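Local coordinates for catalase (PDB 1M7S), which decomposes hydrogen peroxide into water and oxygen at a heme group, protecting the cell from the toxic effects of peroxide, at residues Q258-K261 and P262-A266; L345-P348 and V349-P352; V374-E377 and P378-L381; T441-E444 and S445-M449. All coordinates share one frame; numbering follows the deposited sequence.

Contact 1 of 4, residues Q258-K261 and P262-A266; sequences QVLK and PEELA
K261 and E264 face each other across a type I beta turn, K261-E264, which leads out of strand 252-260 of the catalase beta barrel; P262 and E263 occupy its two corners. Both backbone polar atoms of K261 find their partner in the same residue. K261 O accepts from E264 N at 3.0 Å, the donor standing 52° above the carbonyl plane. K261 N gives an almost straight bond, 170° at the hydrogen, to E264 OE2 at 2.8 Å. That oxygen uses its anti lone pair, the one turned away from OE1. E264 can reach back because CG stands opposite its own carbonyl carbon, chi1 -51°, and the chain runs extended from there. A second turn follows, with a weak bond from L265 N to P262 O. At the two ends the polar groups are satisfied by other parts of the chain: Q258 NE2 donates to the carbonyls of W279 and V282, and L265 O accepts from R408 NH1. E263, bent at chi2, also returns to K261, its OE2 against CB and CD of the lysine, but the ammonium group is not in contact with either glutamate: K261 NZ lies 5.3 Å from E264 OE2. Beside the turn, P262 and L265 pack on Y207 of strand 205-214, and L260 meets L265 at a pair of methyls, L260 CD1 and L265 CD2, 3.8 Å apart.

Contact 2 of 4, residues L345-P348 and V349-P352; sequences LSLP and VNQP
The side-chain amide of Q351 carries the pyrrolidine of P348 over one of its faces, the P348 CA resting 4.0 Å from Q351 CD, while S346 O sits at its edge, all beside a type I beta turn, L347-N350, with P348 and V349 at its corners. S346 O lies within 4° of the amide plane and takes a nearly straight bond, 171° at the hydrogen, from Q351 NE2 at 2.8 Å. The second flat group, the amide of N350, brushes L347 CB with ND2, but its bonds run elsewhere: OD1 accepts from A307 N, and ND2 donates to the carbonyls of Q305 and G344. The turn belongs to the loop that follows helix 323-339, the helix holding the probable axial heme ligand Y332. N350 N closes it on L347 O at 2.9 Å. The chain winds on for one more residue, Q351 N donating to P348 O at 3.3 Å, with a weak additional bond to L347 O. Q351 bends back over the turn with CG tucked beside the backbone N (chi1 -73°), which lets the extended chain span from its own backbone to S346. L345 and L347 pack on D7 and N366 of the second subunit, while within its own chain V349 O accepts from Y113 OH. A water bridges the second turn, donating to P348 O at 2.9 Å and to Q351 O at 2.7 Å.

Contact 3 of 4, residues V374-E377 and P378-L381; sequences VNYE and PSRL
V374 and S379 meet where the chain doubles back on itself, V374 CG1 pressing on S379 CB at 3.6 Å. The same methyl sits over the centre of the Y376 ring, 4.2 Å above its plane, so ring, valine and serine form a dense cluster. Y376 CG lies between its own backbone N and carbonyl carbon (chi1 55°), which lays the ring over the valine. At the ring edge, in plane, P378 O lies 3.6 Å from Y376 CD1; this carbonyl is buried and has no hydrogen-bonding partner in the model. The reversal is a type VIb turn with a cis peptide between E377 and P378, turning the two arms 145° apart end to end. S379 then opens an ST turn, its OG accepting from L381 N at 3.0 Å, though its strongest polar partner is D160 of the third subunit, which also bonds Y376 OH. Between the two arms the L381 end is loose, L381 CD1 staying 4.5 Å from Y376 OH; it packs instead on D160 of the third subunit. E377 is a buried polar end: K136 of the third subunit and N15 and Q16 of the second hold E377 OE1, while a water donates to E377 OE2 at 2.7 Å.

Contact 4 of 4, residues T441-E444 and S445-M449; sequences TLTE and SKNIM. Unlike the reference sequence in segment 441-444: L442 (reference His).
K446 N donates to L442 O at 2.9 Å, nearly along the C=O axis, closing the first turn of helix 443-456 with L442 at the N-cap position, and the bonds from N447 N to T443 O at 3.0 Å and from I448 N to E444 O continue the regular spacing. Among the side chains, T441 turns its methyl onto the helix start: CG2, trans to the backbone N, lies 3.6 Å from S445 CB. L442, a leucine where the reference sequence has histidine, leans over S445 too, but the modelled approach is too close to be trusted. T443 and N447 run side by side in the same direction, with T443 CG2 3.6 Å from N447 ND2, and I448 lays CG1 against E444 O. K446 runs back toward T441, bent at chi3 (-60°), setting K446 CE 3.4 Å from T441 O. Four acceptors, A439 O, A468 O and two waters, surround K446 NZ and must share its three hydrogens; one of the waters donates to T441 O at 2.6 Å. E444 OE2 forms a salt bridge with R380 of the third subunit, which also packs on L442 and I448. Within its own subunit the helix start lies between helix 155-163, where F159 meets T441 and M449, and helix 472-480, where V475 and L478 receive N447 and I448.

The four contacts follow one another along the chain; each is a local turn or helix start, and none nests within or crosses another. Contact 1 ends a barrel strand and begins the excursion toward strand 284-295. Beyond helix 323-339, contacts 2 and 3 punctuate the long loop that runs to strand 401-402, their centres 25 Å apart; both touch the second subunit. Contact 4 opens a helix of the C-terminal helical region, on the opposite side of the chain's centre from contacts 2 and 3. Although contacts 3 and 4 stand 62 Å apart between centres within one chain, the tetramer brings R380 of one subunit against L442, E444, S445 and I448 of another.

Contact 1 of 4, residues Q258-K261 and P262-A266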
ATOM      1  N   GLN A 258       5.943  22.183 -35.433  1.00  9.77           N
ATOM      2  CA  GLN A 258       5.141  22.226 -36.647  1.00  8.75           C
ATOM      3  C   GLN A 258       3.835  22.854 -36.189  1.00 10.42           C
ATOM      4  O   GLN A 258       3.342  22.477 -35.105  1.00 10.37           O
ATOM      5  CB  GLN A 258       4.793  20.890 -37.339  1.00  8.39           C
ATOM      6  CG  GLN A 258       5.958  20.309 -38.111  1.00  9.32           C
ATOM      7  CD  GLN A 258       5.523  18.926 -38.600  1.00  9.45           C
ATOM      8  OE1 GLN A 258       5.279  18.085 -37.722  1.00  9.81           O
ATOM      9  NE2 GLN A 258       5.454  18.701 -39.899  1.00  8.70           N
ATOM     10  N   VAL A 259       3.358  23.889 -36.870  1.00 10.29           N
ATOM     11  CA  VAL A 259       2.226  24.657 -36.370  1.00 10.49           C
ATOM     12  C   VAL A 259       1.055  24.708 -37.312  1.00 11.94           C
ATOM     13  O   VAL A 259       1.335  24.961 -38.496  1.00 12.69           O
ATOM     14  CB  VAL A 259       2.707  26.132 -36.140  1.00 12.48           C
ATOM     15  CG1 VAL A 259       1.669  27.088 -35.599  1.00 12.75           C
ATOM     16  CG2 VAL A 259       3.899  26.174 -35.199  1.00 13.81           C
ATOM     17  N   LEU A 260      -0.146  24.472 -36.806  1.00 11.05           N
ATOM     18  CA  LEU A 260      -1.361  24.617 -37.595  1.00 12.47           C
ATOM     19  C   LEU A 260      -2.406  25.375 -36.780  1.00 11.88           C
ATOM     20  O   LEU A 260      -2.538  25.266 -35.544  1.00 12.82           O
ATOM     21  CB  LEU A 260      -2.000  23.297 -38.016  1.00 11.32           C
ATOM     22  CG  LEU A 260      -1.287  22.402 -39.022  1.00 11.04           C
ATOM     23  CD1 LEU A 260      -1.995  21.058 -39.171  1.00 11.53           C
ATOM     24  CD2 LEU A 260      -1.201  23.058 -40.380  1.00 10.37           C
ATOM     25  N   LYS A 261      -3.151  26.272 -37.466  1.00 13.70           N
ATOM     26  CA  LYS A 261      -4.260  26.977 -36.851  1.00 14.68           C
ATOM     27  C   LYS A 261      -5.478  26.037 -36.838  1.00 15.36           C
ATOM     28  O   LYS A 261      -5.677  25.167 -37.682  1.00 14.08           O
ATOM     29  CB  LYS A 261      -4.607  28.214 -37.695  1.00 17.83           C
ATOM     30  CG  LYS A 261      -3.493  29.211 -37.898  1.00 20.96           C
ATOM     31  CD  LYS A 261      -4.033  30.494 -38.511  1.00 25.76           C
ATOM     32  CE  LYS A 261      -3.150  30.959 -39.664  1.00 27.72           C
ATOM     33  NZ  LYS A 261      -1.930  31.628 -39.117  1.00 30.54           N
ATOM     34  N   PRO A 262      -6.382  26.232 -35.886  1.00 16.75           N
ATOM     35  CA  PRO A 262      -7.600  25.477 -35.675  1.00 17.40           C
ATOM     36  C   PRO A 262      -8.477  25.363 -36.914  1.00 18.16           C
ATOM     37  O   PRO A 262      -8.937  24.289 -37.311  1.00 16.04           O
ATOM     38  CB  PRO A 262      -8.336  26.185 -34.509  1.00 18.57           C
ATOM     39  CG  PRO A 262      -7.139  26.738 -33.751  1.00 17.58           C
ATOM     40  CD  PRO A 262      -6.209  27.259 -34.836  1.00 17.72           C
ATOM     41  N   GLU A 263      -8.608  26.439 -37.661  1.00 19.29           N
ATOM     42  CA  GLU A 263      -9.375  26.548 -38.900  1.00 23.07           C
ATOM     43  C   GLU A 263      -8.766  25.840 -40.099  1.00 22.37           C
ATOM     44  O   GLU A 263      -9.372  25.698 -41.177  1.00 23.18           O
ATOM     45  CB  GLU A 263      -9.469  28.060 -39.212  1.00 25.32           C
ATOM     46  CG  GLU A 263      -8.164  28.781 -38.989  1.00 29.42           C
ATOM     47  CD  GLU A 263      -7.851  29.238 -37.575  1.00 30.27           C
ATOM     48  OE1 GLU A 263      -8.352  28.901 -36.517  1.00 29.66           O
ATOM     49  OE2 GLU A 263      -7.012  30.194 -37.536  1.00 35.15           O
ATOM     50  N   GLU A 264      -7.527  25.354 -39.989  1.00 19.22           N
ATOM     51  CA  GLU A 264      -6.879  24.638 -41.059  1.00 19.03           C
ATOM     52  C   GLU A 264      -7.052  23.119 -40.988  1.00 15.73           C
ATOM     53  O   GLU A 264      -6.794  22.485 -42.000  1.00 14.85           O
ATOM     54  CB  GLU A 264      -5.357  24.869 -40.990  1.00 23.16           C
ATOM     55  CG  GLU A 264      -4.968  26.344 -40.892  1.00 27.31           C
ATOM     56  CD  GLU A 264      -3.469  26.454 -41.165  1.00 29.73           C
ATOM     57  OE1 GLU A 264      -3.177  26.480 -42.390  1.00 33.12           O
ATOM     58  OE2 GLU A 264      -2.643  26.513 -40.229  1.00 27.63           O
ATOM     59  N   LEU A 265      -7.434  22.574 -39.844  1.00 12.47           N
ATOM     60  CA  LEU A 265      -7.457  21.118 -39.722  1.00 11.58           C
ATOM     61  C   LEU A 265      -8.374  20.363 -40.652  1.00 10.59           C
ATOM     62  O   LEU A 265      -8.094  19.184 -41.006  1.00 10.02           O
ATOM     63  CB  LEU A 265      -7.769  20.746 -38.231  1.00 10.79           C
ATOM     64  CG  LEU A 265      -6.872  21.495 -37.239  1.00 13.28           C
ATOM     65  CD1 LEU A 265      -7.003  20.910 -35.812  1.00 15.90           C
ATOM     66  CD2 LEU A 265      -5.396  21.457 -37.583  1.00 14.53           C
ATOM     67  N   ALA A 266      -9.526  20.991 -40.958  1.00 10.88           N
ATOM     68  CA  ALA A 266     -10.498  20.269 -41.765  1.00 11.18           C
ATOM     69  C   ALA A 266     -10.058  20.155 -43.212  1.00 12.48           C
ATOM     70  O   ALA A 266     -10.604  19.314 -43.943  1.00 14.56           O
ATOM     71  CB  ALA A 266     -11.865  20.965 -41.670  1.00 11.33           C
TER

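Contact 2 of 4, residues L345-P348 and V349-P352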
ATOM      1  N   LEU A 345       4.513  13.611  -5.787  1.00 12.96           N
ATOM      2  CA  LEU A 345       4.999  14.838  -6.401  1.00 14.06           C
ATOM      3  C   LEU A 345       5.768  15.725  -5.430  1.00 14.35           C
ATOM      4  O   LEU A 345       6.382  16.673  -5.923  1.00 13.90           O
ATOM      5  CB  LEU A 345       3.882  15.643  -7.054  1.00 16.85           C
ATOM      6  CG  LEU A 345       3.058  14.913  -8.113  1.00 20.48           C
ATOM      7  CD1 LEU A 345       2.361  15.952  -8.999  1.00 21.99           C
ATOM      8  CD2 LEU A 345       3.865  13.919  -8.914  1.00 23.20           C
ATOM      9  N   SER A 346       5.804  15.401  -4.148  1.00 13.22           N
ATOM     10  CA  SER A 346       6.671  16.129  -3.230  1.00 14.07           C
ATOM     11  C   SER A 346       8.043  15.488  -3.089  1.00 13.61           C
ATOM     12  O   SER A 346       8.917  16.070  -2.388  1.00 16.71           O
ATOM     13  CB  SER A 346       5.942  16.255  -1.879  1.00 16.91           C
ATOM     14  OG  SER A 346       6.124  15.009  -1.198  1.00 20.50           O
ATOM     15  N   LEU A 347       8.381  14.385  -3.769  1.00 10.11           N
ATOM     16  CA  LEU A 347       9.720  13.815  -3.719  1.00 10.26           C
ATOM     17  C   LEU A 347      10.681  14.782  -4.388  1.00 10.47           C
ATOM     18  O   LEU A 347      10.309  15.435  -5.354  1.00 10.57           O
ATOM     19  CB  LEU A 347       9.807  12.438  -4.441  1.00  8.94           C
ATOM     20  CG  LEU A 347       8.907  11.345  -3.862  1.00  9.64           C
ATOM     21  CD1 LEU A 347       8.955  10.060  -4.727  1.00 10.33           C
ATOM     22  CD2 LEU A 347       9.353  10.941  -2.429  1.00 11.98           C
ATOM     23  N   PRO A 348      11.931  14.870  -3.972  1.00 12.03           N
ATOM     24  CA  PRO A 348      12.935  15.739  -4.543  1.00 12.16           C
ATOM     25  C   PRO A 348      12.932  15.833  -6.054  1.00 12.88           C
ATOM     26  O   PRO A 348      12.782  16.946  -6.626  1.00 11.73           O
ATOM     27  CB  PRO A 348      14.305  15.257  -3.981  1.00 12.04           C
ATOM     28  CG  PRO A 348      13.837  14.729  -2.649  1.00 11.64           C
ATOM     29  CD  PRO A 348      12.468  14.108  -2.836  1.00 10.20           C
ATOM     30  N   VAL A 349      12.944  14.734  -6.779  1.00  8.61           N
ATOM     31  CA  VAL A 349      13.027  14.746  -8.234  1.00  7.35           C
ATOM     32  C   VAL A 349      11.755  15.284  -8.887  1.00  6.92           C
ATOM     33  O   VAL A 349      11.881  15.730 -10.056  1.00  9.29           O
ATOM     34  CB  VAL A 349      13.425  13.347  -8.775  1.00  8.40           C
ATOM     35  CG1 VAL A 349      12.257  12.385  -8.617  1.00  7.16           C
ATOM     36  CG2 VAL A 349      13.932  13.396 -10.200  1.00  9.92           C
ATOM     37  N   ASN A 350      10.645  15.192  -8.188  1.00  6.47           N
ATOM     38  CA  ASN A 350       9.393  15.627  -8.779  1.00  8.02           C
ATOM     39  C   ASN A 350       8.991  17.044  -8.382  1.00 11.61           C
ATOM     40  O   ASN A 350       8.035  17.575  -8.964  1.00 11.27           O
ATOM     41  CB  ASN A 350       8.289  14.631  -8.405  1.00  7.85           C
ATOM     42  CG  ASN A 350       8.580  13.282  -9.040  1.00  5.49           C
ATOM     43  OD1 ASN A 350       9.055  13.242 -10.189  1.00  6.04           O
ATOM     44  ND2 ASN A 350       8.293  12.211  -8.329  1.00  7.58           N
ATOM     45  N   GLN A 351       9.703  17.642  -7.412  1.00 10.38           N
ATOM     46  CA  GLN A 351       9.257  18.991  -6.984  1.00 12.36           C
ATOM     47  C   GLN A 351       9.524  20.038  -8.062  1.00 10.62           C
ATOM     48  O   GLN A 351      10.502  19.977  -8.789  1.00  9.09           O
ATOM     49  CB  GLN A 351      10.094  19.400  -5.754  1.00 11.95           C
ATOM     50  CG  GLN A 351       9.759  18.701  -4.465  1.00 16.72           C
ATOM     51  CD  GLN A 351      10.843  18.920  -3.406  1.00 17.74           C
ATOM     52  OE1 GLN A 351      11.732  19.765  -3.497  1.00 20.36           O
ATOM     53  NE2 GLN A 351      10.839  18.103  -2.370  1.00 19.41           N
ATOM     54  N   PRO A 352       8.679  21.054  -8.147  1.00 10.37           N
ATOM     55  CA  PRO A 352       8.865  22.152  -9.080  1.00 12.02           C
ATOM     56  C   PRO A 352       9.922  23.089  -8.460  1.00 15.28           C
ATOM     57  O   PRO A 352      10.167  22.994  -7.235  1.00 14.66           O
ATOM     58  CB  PRO A 352       7.536  22.911  -9.118  1.00 12.18           C
ATOM     59  CG  PRO A 352       6.934  22.578  -7.779  1.00 12.57           C
ATOM     60  CD  PRO A 352       7.480  21.211  -7.317  1.00 11.88           C
TER
HETATM   61  O   HOH W   1      13.014  19.271  -8.270  1.00 20.83           O

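Contact 3 of 4, residues V374-E377 and P378-L381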
ATOM      1  N   VAL A 374      -6.093  26.927   7.944  1.00 18.28           N
ATOM      2  CA  VAL A 374      -6.776  27.091   6.678  1.00 17.40           C
ATOM      3  C   VAL A 374      -6.273  26.149   5.566  1.00 15.89           C
ATOM      4  O   VAL A 374      -5.304  26.453   4.862  1.00 15.76           O
ATOM      5  CB  VAL A 374      -6.690  28.547   6.180  1.00 18.72           C
ATOM      6  CG1 VAL A 374      -7.445  28.775   4.883  1.00 18.66           C
ATOM      7  CG2 VAL A 374      -7.190  29.488   7.287  1.00 18.51           C
ATOM      8  N   ASN A 375      -7.032  25.081   5.383  1.00 16.11           N
ATOM      9  CA  ASN A 375      -6.723  24.105   4.306  1.00 17.82           C
ATOM     10  C   ASN A 375      -7.917  23.992   3.337  1.00 18.26           C
ATOM     11  O   ASN A 375      -8.249  22.987   2.682  1.00 14.38           O
ATOM     12  CB  ASN A 375      -6.416  22.756   4.967  1.00 16.48           C
ATOM     13  CG  ASN A 375      -7.568  22.259   5.810  1.00 16.29           C
ATOM     14  OD1 ASN A 375      -8.565  22.980   6.055  1.00 16.93           O
ATOM     15  ND2 ASN A 375      -7.529  21.047   6.334  1.00 14.34           N
ATOM     16  N   TYR A 376      -8.600  25.152   3.210  1.00 17.42           N
ATOM     17  CA  TYR A 376      -9.767  25.283   2.338  1.00 16.84           C
ATOM     18  C   TYR A 376      -9.700  26.624   1.592  1.00 18.53           C
ATOM     19  O   TYR A 376      -8.970  27.566   1.985  1.00 15.29           O
ATOM     20  CB  TYR A 376     -11.048  25.163   3.156  1.00 18.27           C
ATOM     21  CG  TYR A 376     -11.152  26.137   4.320  1.00 18.83           C
ATOM     22  CD1 TYR A 376     -11.653  27.421   4.146  1.00 19.39           C
ATOM     23  CD2 TYR A 376     -10.727  25.740   5.583  1.00 19.27           C
ATOM     24  CE1 TYR A 376     -11.749  28.296   5.226  1.00 18.58           C
ATOM     25  CE2 TYR A 376     -10.798  26.606   6.669  1.00 18.25           C
ATOM     26  CZ  TYR A 376     -11.310  27.889   6.462  1.00 20.37           C
ATOM     27  OH  TYR A 376     -11.383  28.744   7.546  1.00 19.18           O
ATOM     28  N   GLU A 377     -10.409  26.693   0.465  1.00 17.36           N
ATOM     29  CA  GLU A 377     -10.463  27.907  -0.379  1.00 19.30           C
ATOM     30  C   GLU A 377     -11.880  27.913  -0.957  1.00 18.97           C
ATOM     31  O   GLU A 377     -12.418  26.861  -1.313  1.00 18.45           O
ATOM     32  CB  GLU A 377      -9.457  27.863  -1.516  1.00 19.76           C
ATOM     33  CG  GLU A 377      -9.185  29.109  -2.304  1.00 20.37           C
ATOM     34  CD  GLU A 377     -10.334  29.577  -3.184  1.00 21.86           C
ATOM     35  OE1 GLU A 377     -11.120  28.749  -3.710  1.00 19.80           O
ATOM     36  OE2 GLU A 377     -10.490  30.822  -3.264  1.00 20.87           O
ATOM     37  N   PRO A 378     -12.542  29.059  -0.925  1.00 17.77           N
ATOM     38  CA  PRO A 378     -12.031  30.328  -0.495  1.00 18.54           C
ATOM     39  C   PRO A 378     -11.985  30.611   1.010  1.00 16.95           C
ATOM     40  O   PRO A 378     -12.670  29.975   1.780  1.00 15.87           O
ATOM     41  CB  PRO A 378     -12.981  31.381  -1.159  1.00 17.03           C
ATOM     42  CG  PRO A 378     -14.264  30.600  -1.166  1.00 19.30           C
ATOM     43  CD  PRO A 378     -13.943  29.135  -1.389  1.00 19.15           C
ATOM     44  N   SER A 379     -11.077  31.483   1.438  1.00 17.47           N
ATOM     45  CA  SER A 379     -10.986  31.869   2.851  1.00 20.54           C
ATOM     46  C   SER A 379     -10.776  33.379   2.940  1.00 22.05           C
ATOM     47  O   SER A 379      -9.984  33.899   2.155  1.00 22.61           O
ATOM     48  CB  SER A 379      -9.837  31.184   3.597  1.00 19.82           C
ATOM     49  OG  SER A 379      -9.460  31.904   4.781  1.00 22.13           O
ATOM     50  N   ARG A 380     -11.428  34.045   3.904  1.00 24.84           N
ATOM     51  CA  ARG A 380     -11.151  35.482   4.021  1.00 27.02           C
ATOM     52  C   ARG A 380     -10.043  35.727   5.049  1.00 28.44           C
ATOM     53  O   ARG A 380      -9.483  36.829   5.155  1.00 29.51           O
ATOM     54  CB  ARG A 380     -12.423  36.263   4.293  1.00 27.93           C
ATOM     55  CG  ARG A 380     -13.060  36.146   5.658  1.00 27.50           C
ATOM     56  CD  ARG A 380     -14.337  36.976   5.745  1.00 27.14           C
ATOM     57  NE  ARG A 380     -15.425  36.442   4.923  1.00 26.32           N
ATOM     58  CZ  ARG A 380     -15.815  36.967   3.764  1.00 25.31           C
ATOM     59  NH1 ARG A 380     -15.241  38.074   3.315  1.00 24.58           N
ATOM     60  NH2 ARG A 380     -16.801  36.392   3.099  1.00 23.68           N
ATOM     61  N   LEU A 381      -9.669  34.682   5.789  1.00 27.10           N
ATOM     62  CA  LEU A 381      -8.584  34.796   6.751  1.00 27.14           C
ATOM     63  C   LEU A 381      -7.240  34.518   6.126  1.00 27.12           C
ATOM     64  O   LEU A 381      -6.266  35.242   6.367  1.00 27.89           O
ATOM     65  CB  LEU A 381      -8.793  33.848   7.935  1.00 27.00           C
ATOM     66  CG  LEU A 381     -10.211  33.846   8.508  1.00 28.53           C
ATOM     67  CD1 LEU A 381     -10.362  32.668   9.447  1.00 28.09           C
ATOM     68  CD2 LEU A 381     -10.559  35.173   9.169  1.00 28.21           C
TER
HETATM   69  O   HOH W   2      -9.421  32.453  -1.459  1.00 24.84           O

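Contact 4 of 4, residues T441-E444 and S445-M449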
ATOM      1  N   THR A 441       1.173 -16.713 -36.733  1.00 11.29           N
ATOM      2  CA  THR A 441      -0.130 -16.160 -36.399  1.00 11.65           C
ATOM      3  C   THR A 441      -1.210 -17.019 -37.078  1.00 10.71           C
ATOM      4  O   THR A 441      -0.926 -17.595 -38.141  1.00  8.61           O
ATOM      5  CB  THR A 441      -0.171 -14.705 -36.910  1.00 12.09           C
ATOM      6  OG1 THR A 441       0.819 -13.986 -36.103  1.00 11.80           O
ATOM      7  CG2 THR A 441      -1.506 -14.030 -36.904  1.00 11.44           C
ATOM      8  N   LEU A 442      -2.358 -17.126 -36.458  1.00 13.92           N
ATOM      9  CA  LEU A 442      -3.514 -17.842 -37.008  1.00 14.58           C
ATOM     10  C   LEU A 442      -3.749 -17.326 -38.436  1.00 15.52           C
ATOM     11  O   LEU A 442      -3.643 -16.129 -38.727  1.00 11.87           O
ATOM     12  CB  LEU A 442      -4.733 -17.594 -36.128  1.00 15.96           C
ATOM     13  CG  LEU A 442      -5.243 -16.138 -36.302  1.00 16.10           C
ATOM     14  CD1 LEU A 442      -6.474 -16.148 -37.171  1.00 13.58           C
ATOM     15  CD2 LEU A 442      -5.467 -15.291 -35.089  1.00 15.26           C
ATOM     16  N   THR A 443      -4.048 -18.261 -39.339  1.00 13.72           N
ATOM     17  CA  THR A 443      -4.166 -17.917 -40.753  1.00 14.90           C
ATOM     18  C   THR A 443      -5.091 -16.746 -41.055  1.00 12.69           C
ATOM     19  O   THR A 443      -4.689 -15.918 -41.894  1.00 14.11           O
ATOM     20  CB  THR A 443      -4.764 -19.116 -41.555  1.00 15.01           C
ATOM     21  OG1 THR A 443      -3.870 -20.192 -41.263  1.00 18.14           O
ATOM     22  CG2 THR A 443      -4.848 -18.804 -43.031  1.00 15.04           C
ATOM     23  N   GLU A 444      -6.266 -16.709 -40.461  1.00 11.86           N
ATOM     24  CA  GLU A 444      -7.167 -15.603 -40.753  1.00 13.94           C
ATOM     25  C   GLU A 444      -6.539 -14.255 -40.374  1.00 13.84           C
ATOM     26  O   GLU A 444      -6.559 -13.332 -41.191  1.00 10.56           O
ATOM     27  CB  GLU A 444      -8.507 -15.809 -40.064  1.00 16.61           C
ATOM     28  CG  GLU A 444      -9.632 -14.902 -40.504  1.00 21.45           C
ATOM     29  CD  GLU A 444     -10.949 -15.217 -39.806  1.00 26.91           C
ATOM     30  OE1 GLU A 444     -11.514 -16.316 -40.062  1.00 28.55           O
ATOM     31  OE2 GLU A 444     -11.442 -14.386 -39.000  1.00 27.66           O
ATOM     32  N   SER A 445      -5.994 -14.110 -39.174  1.00 11.68           N
ATOM     33  CA  SER A 445      -5.384 -12.816 -38.803  1.00 11.56           C
ATOM     34  C   SER A 445      -4.163 -12.504 -39.655  1.00 12.24           C
ATOM     35  O   SER A 445      -3.940 -11.338 -39.977  1.00 11.64           O
ATOM     36  CB  SER A 445      -4.875 -12.828 -37.344  1.00 11.83           C
ATOM     37  OG  SER A 445      -6.023 -12.922 -36.521  1.00 10.67           O
ATOM     38  N   LYS A 446      -3.387 -13.529 -39.983  1.00 13.14           N
ATOM     39  CA  LYS A 446      -2.173 -13.359 -40.778  1.00 12.13           C
ATOM     40  C   LYS A 446      -2.515 -12.815 -42.164  1.00 10.35           C
ATOM     41  O   LYS A 446      -1.895 -11.837 -42.566  1.00  9.92           O
ATOM     42  CB  LYS A 446      -1.412 -14.680 -40.932  1.00 11.87           C
ATOM     43  CG  LYS A 446      -0.177 -14.615 -41.809  1.00 11.90           C
ATOM     44  CD  LYS A 446       0.380 -15.975 -42.192  1.00 10.55           C
ATOM     45  CE  LYS A 446       0.794 -16.832 -41.007  1.00 10.97           C
ATOM     46  NZ  LYS A 446       1.400 -18.132 -41.435  1.00 12.29           N
ATOM     47  N   ASN A 447      -3.501 -13.375 -42.884  1.00  9.96           N
ATOM     48  CA  ASN A 447      -3.777 -12.817 -44.209  1.00 12.45           C
ATOM     49  C   ASN A 447      -4.401 -11.430 -44.105  1.00 11.38           C
ATOM     50  O   ASN A 447      -4.175 -10.682 -45.047  1.00 12.51           O
ATOM     51  CB  ASN A 447      -4.672 -13.742 -45.040  1.00 15.16           C
ATOM     52  CG  ASN A 447      -3.869 -14.991 -45.432  1.00 15.52           C
ATOM     53  OD1 ASN A 447      -2.700 -14.930 -45.768  1.00 14.93           O
ATOM     54  ND2 ASN A 447      -4.541 -16.132 -45.370  1.00 18.38           N
ATOM     55  N   ILE A 448      -5.097 -11.144 -43.001  1.00  9.58           N
ATOM     56  CA  ILE A 448      -5.676  -9.788 -42.867  1.00 10.50           C
ATOM     57  C   ILE A 448      -4.552  -8.779 -42.636  1.00  9.13           C
ATOM     58  O   ILE A 448      -4.539  -7.684 -43.207  1.00  9.00           O
ATOM     59  CB  ILE A 448      -6.708  -9.755 -41.764  1.00  9.61           C
ATOM     60  CG1 ILE A 448      -8.019 -10.435 -42.251  1.00 10.63           C
ATOM     61  CG2 ILE A 448      -6.985  -8.298 -41.331  1.00  8.68           C
ATOM     62  CD1 ILE A 448      -8.935 -10.562 -41.006  1.00 10.75           C
ATOM     63  N   MET A 449      -3.622  -9.112 -41.749  1.00 10.00           N
ATOM     64  CA  MET A 449      -2.443  -8.280 -41.525  1.00  8.18           C
ATOM     65  C   MET A 449      -1.715  -8.035 -42.838  1.00  9.29           C
ATOM     66  O   MET A 449      -1.285  -6.887 -43.064  1.00  7.94           O
ATOM     67  CB  MET A 449      -1.476  -8.949 -40.552  1.00  7.95           C
ATOM     68  CG  MET A 449      -1.873  -8.817 -39.077  1.00  8.51           C
ATOM     69  SD  MET A 449      -2.241  -7.169 -38.439  1.00  9.38           S
ATOM     70  CE  MET A 449      -0.786  -6.260 -38.933  1.00  9.36           C
TER
HETATM   71  O   HOH W   3       0.189 -19.560 -39.324  1.00 40.54           O
HETATM   72  O   HOH W   4      -0.917 -19.522 -42.623  1.00 27.39           O